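Local coordinates for protein TqaA (Penicillium aethiopicum, PDB 5DLK) that is a fungal nonribosomal peptide synthetase whose C-terminal condensation-like domain, the part described here, probably closes a carrier-bound peptide into a ring, at residues His33-Leu36 against Cys37-Asn40; Gln58-Phe61 against Ile62-Thr66. All coordinates share one frame; numbering follows the deposited sequence.

Contact 1: His33-Leu36 against Cys37-Asn40; sequences HKEL and CSKN. With EDO (1,2-ethanediol), chain G.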
loop_
_atom_site.group_PDB
_atom_site.type_symbol
_atom_site.label_atom_id
_atom_site.label_comp_id
_atom_site.label_asym_id
_atom_site.label_seq_id
_atom_site.Cartn_x
_atom_site.Cartn_y
_atom_site.Cartn_z
ATOM N N HIS A 33 24.500 -12.469 -3.069
ATOM C CA HIS A 33 23.599 -13.614 -3.114
ATOM C C HIS A 33 24.268 -14.850 -2.514
ATOM O O HIS A 33 23.643 -15.608 -1.782
ATOM C CB HIS A 33 23.160 -13.893 -4.548
ATOM C CG HIS A 33 22.363 -15.152 -4.703
ATOM N ND1 HIS A 33 22.942 -16.363 -5.018
ATOM C CD2 HIS A 33 21.034 -15.389 -4.591
ATOM C CE1 HIS A 33 22.004 -17.291 -5.093
ATOM N NE2 HIS A 33 20.836 -16.725 -4.845
ATOM N N LYS A 34 25.546 -15.030 -2.830
ATOM C CA LYS A 34 26.323 -16.156 -2.325
ATOM C C LYS A 34 26.462 -16.047 -0.816
ATOM O O LYS A 34 26.390 -17.042 -0.093
ATOM C CB LYS A 34 27.698 -16.192 -3.001
ATOM C CG LYS A 34 28.513 -17.447 -2.720
ATOM C CD LYS A 34 29.727 -17.519 -3.647
ATOM C CE LYS A 34 30.589 -18.747 -3.363
ATOM N NZ LYS A 34 31.285 -18.661 -2.047
ATOM N N GLU A 35 26.646 -14.821 -0.341
ATOM C CA GLU A 35 26.754 -14.560 1.088
ATOM C C GLU A 35 25.463 -14.896 1.836
ATOM O O GLU A 35 25.503 -15.460 2.930
ATOM C CB GLU A 35 27.135 -13.097 1.330
ATOM C CG GLU A 35 27.318 -12.730 2.796
ATOM C CD GLU A 35 28.497 -13.437 3.451
ATOM O OE1 GLU A 35 29.321 -14.053 2.734
ATOM O OE2 GLU A 35 28.601 -13.373 4.696
ATOM N N LEU A 36 24.321 -14.552 1.248
ATOM C CA LEU A 36 23.032 -14.847 1.869
ATOM C C LEU A 36 22.754 -16.349 1.883
ATOM O O LEU A 36 22.185 -16.871 2.838
ATOM C CB LEU A 36 21.902 -14.109 1.152
ATOM C CG LEU A 36 21.921 -12.593 1.360
ATOM C CD1 LEU A 36 20.866 -11.923 0.502
ATOM C CD2 LEU A 36 21.734 -12.241 2.836
ATOM N N CYS A 37 23.154 -17.034 0.817
ATOM C CA CYS A 37 23.015 -18.485 0.754
ATOM C C CYS A 37 23.873 -19.179 1.807
ATOM O O CYS A 37 23.433 -20.146 2.429
ATOM C CB CYS A 37 23.381 -19.006 -0.633
ATOM S SG CYS A 37 22.209 -18.588 -1.926
ATOM N N SER A 38 25.085 -18.681 2.023
ATOM C CA SER A 38 26.000 -19.333 2.957
ATOM C C SER A 38 25.603 -19.051 4.400
ATOM O O SER A 38 26.037 -19.749 5.319
ATOM C CB SER A 38 27.446 -18.890 2.710
ATOM O OG SER A 38 27.692 -17.614 3.271
ATOM N N LYS A 39 24.773 -18.032 4.600
ATOM C CA LYS A 39 24.244 -17.750 5.930
ATOM C C LYS A 39 22.873 -18.389 6.118
ATOM O O LYS A 39 22.200 -18.131 7.113
ATOM C CB LYS A 39 24.165 -16.241 6.177
ATOM C CG LYS A 39 25.514 -15.549 6.165
ATOM C CD LYS A 39 26.498 -16.256 7.087
ATOM C CE LYS A 39 27.935 -15.898 6.741
ATOM N NZ LYS A 39 28.119 -14.421 6.674
ATOM N N ASN A 40 22.471 -19.219 5.156
ATOM C CA ASN A 40 21.205 -19.947 5.227
ATOM C C ASN A 40 19.985 -19.027 5.347
ATOM O O ASN A 40 19.002 -19.369 5.993
ATOM C CB ASN A 40 21.227 -20.929 6.402
ATOM C CG ASN A 40 22.380 -21.915 6.314
ATOM O OD1 ASN A 40 22.738 -22.367 5.224
ATOM N ND2 ASN A 40 22.974 -22.244 7.458
HETATM C C1 EDO G . 16.343 -20.193 4.724
HETATM O O1 EDO G . 17.617 -20.142 4.082
HETATM C C2 EDO G . 15.646 -21.285 3.951
HETATM O O2 EDO G . 16.112 -21.139 2.609
#

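Contact 2: Gln58-Phe61 against Ile62-Thr66; sequences QHVF and IKRGT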
loop_
_atom_site.group_PDB
_atom_site.type_symbol
_atom_site.label_atom_id
_atom_site.label_comp_id
_atom_site.label_asym_id
_atom_site.label_seq_id
_atom_site.Cartn_x
_atom_site.Cartn_y
_atom_site.Cartn_z
ATOM N N GLN A 58 8.133 1.382 -0.741
ATOM C CA GLN A 58 8.420 0.051 -0.185
ATOM C C GLN A 58 9.035 0.142 1.194
ATOM O O GLN A 58 8.646 -0.589 2.117
ATOM C CB GLN A 58 9.355 -0.723 -1.115
ATOM C CG GLN A 58 8.651 -1.285 -2.325
ATOM C CD GLN A 58 9.605 -2.097 -3.173
ATOM O OE1 GLN A 58 10.614 -1.570 -3.650
ATOM N NE2 GLN A 58 9.321 -3.400 -3.324
ATOM N N HIS A 59 10.008 1.034 1.334
ATOM C CA HIS A 59 10.688 1.250 2.611
ATOM C C HIS A 59 9.760 1.777 3.704
ATOM O O HIS A 59 9.916 1.442 4.882
ATOM C CB HIS A 59 11.852 2.224 2.414
ATOM C CG HIS A 59 12.928 2.097 3.442
ATOM N ND1 HIS A 59 13.899 3.058 3.623
ATOM C CD2 HIS A 59 13.192 1.121 4.347
ATOM C CE1 HIS A 59 14.717 2.680 4.589
ATOM N NE2 HIS A 59 14.308 1.510 5.048
ATOM N N VAL A 60 8.810 2.627 3.327
ATOM C CA VAL A 60 7.800 3.094 4.284
ATOM C C VAL A 60 7.128 1.906 4.947
ATOM O O VAL A 60 7.019 1.830 6.177
ATOM C CB VAL A 60 6.721 3.973 3.601
ATOM C CG1 VAL A 60 5.454 4.094 4.476
ATOM C CG2 VAL A 60 7.294 5.338 3.284
ATOM N N PHE A 61 6.679 0.966 4.126
ATOM C CA PHE A 61 5.955 -0.184 4.667
ATOM C C PHE A 61 6.866 -1.100 5.476
ATOM O O PHE A 61 6.462 -1.621 6.509
ATOM C CB PHE A 61 5.277 -0.956 3.533
ATOM C CG PHE A 61 4.055 -0.278 2.999
ATOM C CD1 PHE A 61 3.011 0.052 3.849
ATOM C CD2 PHE A 61 3.951 0.054 1.649
ATOM C CE1 PHE A 61 1.873 0.695 3.375
ATOM C CE2 PHE A 61 2.813 0.698 1.158
ATOM C CZ PHE A 61 1.765 1.023 2.034
ATOM N N ILE A 62 8.091 -1.311 5.011
ATOM C CA ILE A 62 9.016 -2.194 5.737
ATOM C C ILE A 62 9.352 -1.638 7.118
ATOM O O ILE A 62 9.324 -2.371 8.125
ATOM C CB ILE A 62 10.305 -2.445 4.909
ATOM C CG1 ILE A 62 9.936 -3.292 3.688
ATOM C CG2 ILE A 62 11.353 -3.148 5.755
ATOM C CD1 ILE A 62 11.022 -3.391 2.630
ATOM N N LYS A 63 9.599 -0.327 7.188
ATOM C CA LYS A 63 9.945 0.298 8.453
ATOM C C LYS A 63 8.815 0.220 9.460
ATOM O O LYS A 63 9.047 0.292 10.665
ATOM C CB LYS A 63 10.306 1.777 8.256
ATOM C CG LYS A 63 11.687 2.059 7.705
ATOM C CD LYS A 63 11.903 3.589 7.765
ATOM C CE LYS A 63 13.207 4.038 7.139
ATOM N NZ LYS A 63 14.390 3.364 7.768
ATOM N N ARG A 64 7.593 0.097 8.957
ATOM C CA ARG A 64 6.406 0.053 9.803
ATOM C C ARG A 64 5.918 -1.384 10.068
ATOM O O ARG A 64 4.823 -1.603 10.624
ATOM C CB ARG A 64 5.308 0.902 9.165
ATOM C CG ARG A 64 5.617 2.417 9.324
ATOM C CD ARG A 64 4.914 3.298 8.303
ATOM N NE ARG A 64 5.348 4.694 8.467
ATOM C CZ ARG A 64 6.522 5.186 8.060
ATOM N NH1 ARG A 64 7.438 4.409 7.468
ATOM N NH2 ARG A 64 6.804 6.466 8.278
ATOM N N GLY A 65 6.738 -2.357 9.679
ATOM C CA GLY A 65 6.434 -3.754 9.979
ATOM C C GLY A 65 5.144 -4.207 9.327
ATOM O O GLY A 65 4.398 -5.013 9.898
ATOM N N THR A 66 4.876 -3.689 8.127
ATOM C CA THR A 66 3.591 -3.918 7.481
ATOM C C THR A 66 3.596 -5.316 6.870
ATOM O O THR A 66 4.330 -5.595 5.931
ATOM C CB THR A 66 3.300 -2.860 6.410
ATOM O OG1 THR A 66 3.697 -1.582 6.918
ATOM C CG2 THR A 66 1.797 -2.806 6.095
HETATM O O HOH W 1 15.288 0.619 7.576
#

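Contact 1: His33-Leu36 against Cys37-Asn40
Cys-37 N and Ser-38 N donate to His-33 O and Lys-34 O respectively, each bond 3.0 Å long, and these are the last two strong i-to-i+4 bonds of the helix. Beyond them the backbone pattern weakens: Lys-39 N is shared between Glu-35 O and Leu-36 O, a weak bond in each case. Glu-35 O is gripped a second time, by Ser-38 OG at 3.1 Å, because OG lies between the backbone N and the carbonyl carbon (chi1 79°), facing the preceding turn. Further out, Glu-35 OE2 and Lys-39 NZ form a salt bridge, but they stand too close in the model for its detail to be trusted. On the buried side, Cys-37 SG sits over one face of the His-33 ring, 3.8 Å from its centroid and displaced toward the rim at CE1. His-33 NE2 bonds to Ser-46 OG, which probably helps to fix the ring's rotation, while Ile-42 packs against His-33, Leu-36 and Cys-37. Leu-36 also reaches Leu-112 on strand 108-115. At the end of the helix the chain turns through Asn-40, with positive phi, whose N bonds to Cys-37 O at 3.0 Å; Asn-40 is the C-prime residue of a Schellman motif.

Contact 2: Gln58-Phe61 against Ile62-Thr66
Arg-64 and Val-60 meet at the C-terminal end of helix 56-63, which a Schellman motif closes with Gly-65 as its C-prime residue. The arginine doubles back along the last turn. Its CB lies 3.6 Å from Val-60 O, and CG and CD follow past the same carbonyl oxygen, CD at 3.3 Å. Extended from CG to NE, the chain carries NE to a salt bridge with Glu-421. CZ then passes Val-60 CG1, which lies over one face of the guanidinium, and NH1 finishes at Val-60 O with a 2.9 Å bond made nearly in the guanidinium plane, while Arg-64 N gives that oxygen a second, weak bond. With an alanine in place of Arg-64, Glu-421 would probably lose this charged mate and Val-60 O would be left, within this turn, with little more than the weak bond from the backbone N.

The neighbouring carbonyl is held by Thr-66: its N and OG1 both donate to Phe-61 O, OG1 at 2.8 Å in the carbonyl plane and on a lone pair. The same hydroxyl oxygen stands at the edge of the Phe-61 ring, 3.5 Å from CD1, while that ring stacks with His-178. One turn back, Lys-63 lays its CE over one face of the His-59 ring, 3.6 Å from the centroid, in a CH-pi contact. The bend at chi4 (-57°) keeps NZ near the ring's far nitrogen, and a single water bridges the two, 2.9 Å from Lys-63 NZ and hydrogen-bonded to His-59 NE2.

Contacts 1 and 2 illustrate one way of ending a helix in two settings. Their centres are 24 Å apart and their nearest atoms about 13 Å, but both helices lean on the same three-stranded sheet: helix 29-38 on strand 108-115, helix 56-63 on strand 100-105. The centre of contact 1 lies about 30 Å from the centre of the chain, away from the known ligand sites; that of contact 2, about 10 Å. The Phe-61 side chain is about 9 Å from Gly-183 and 11 Å from Asn-311, which bind phosphopantetheine in another structure of this protein, though none is bound here. His-178, stacked on Phe-61, matches the second histidine of the HHxxxDG signature, whose first is serine here.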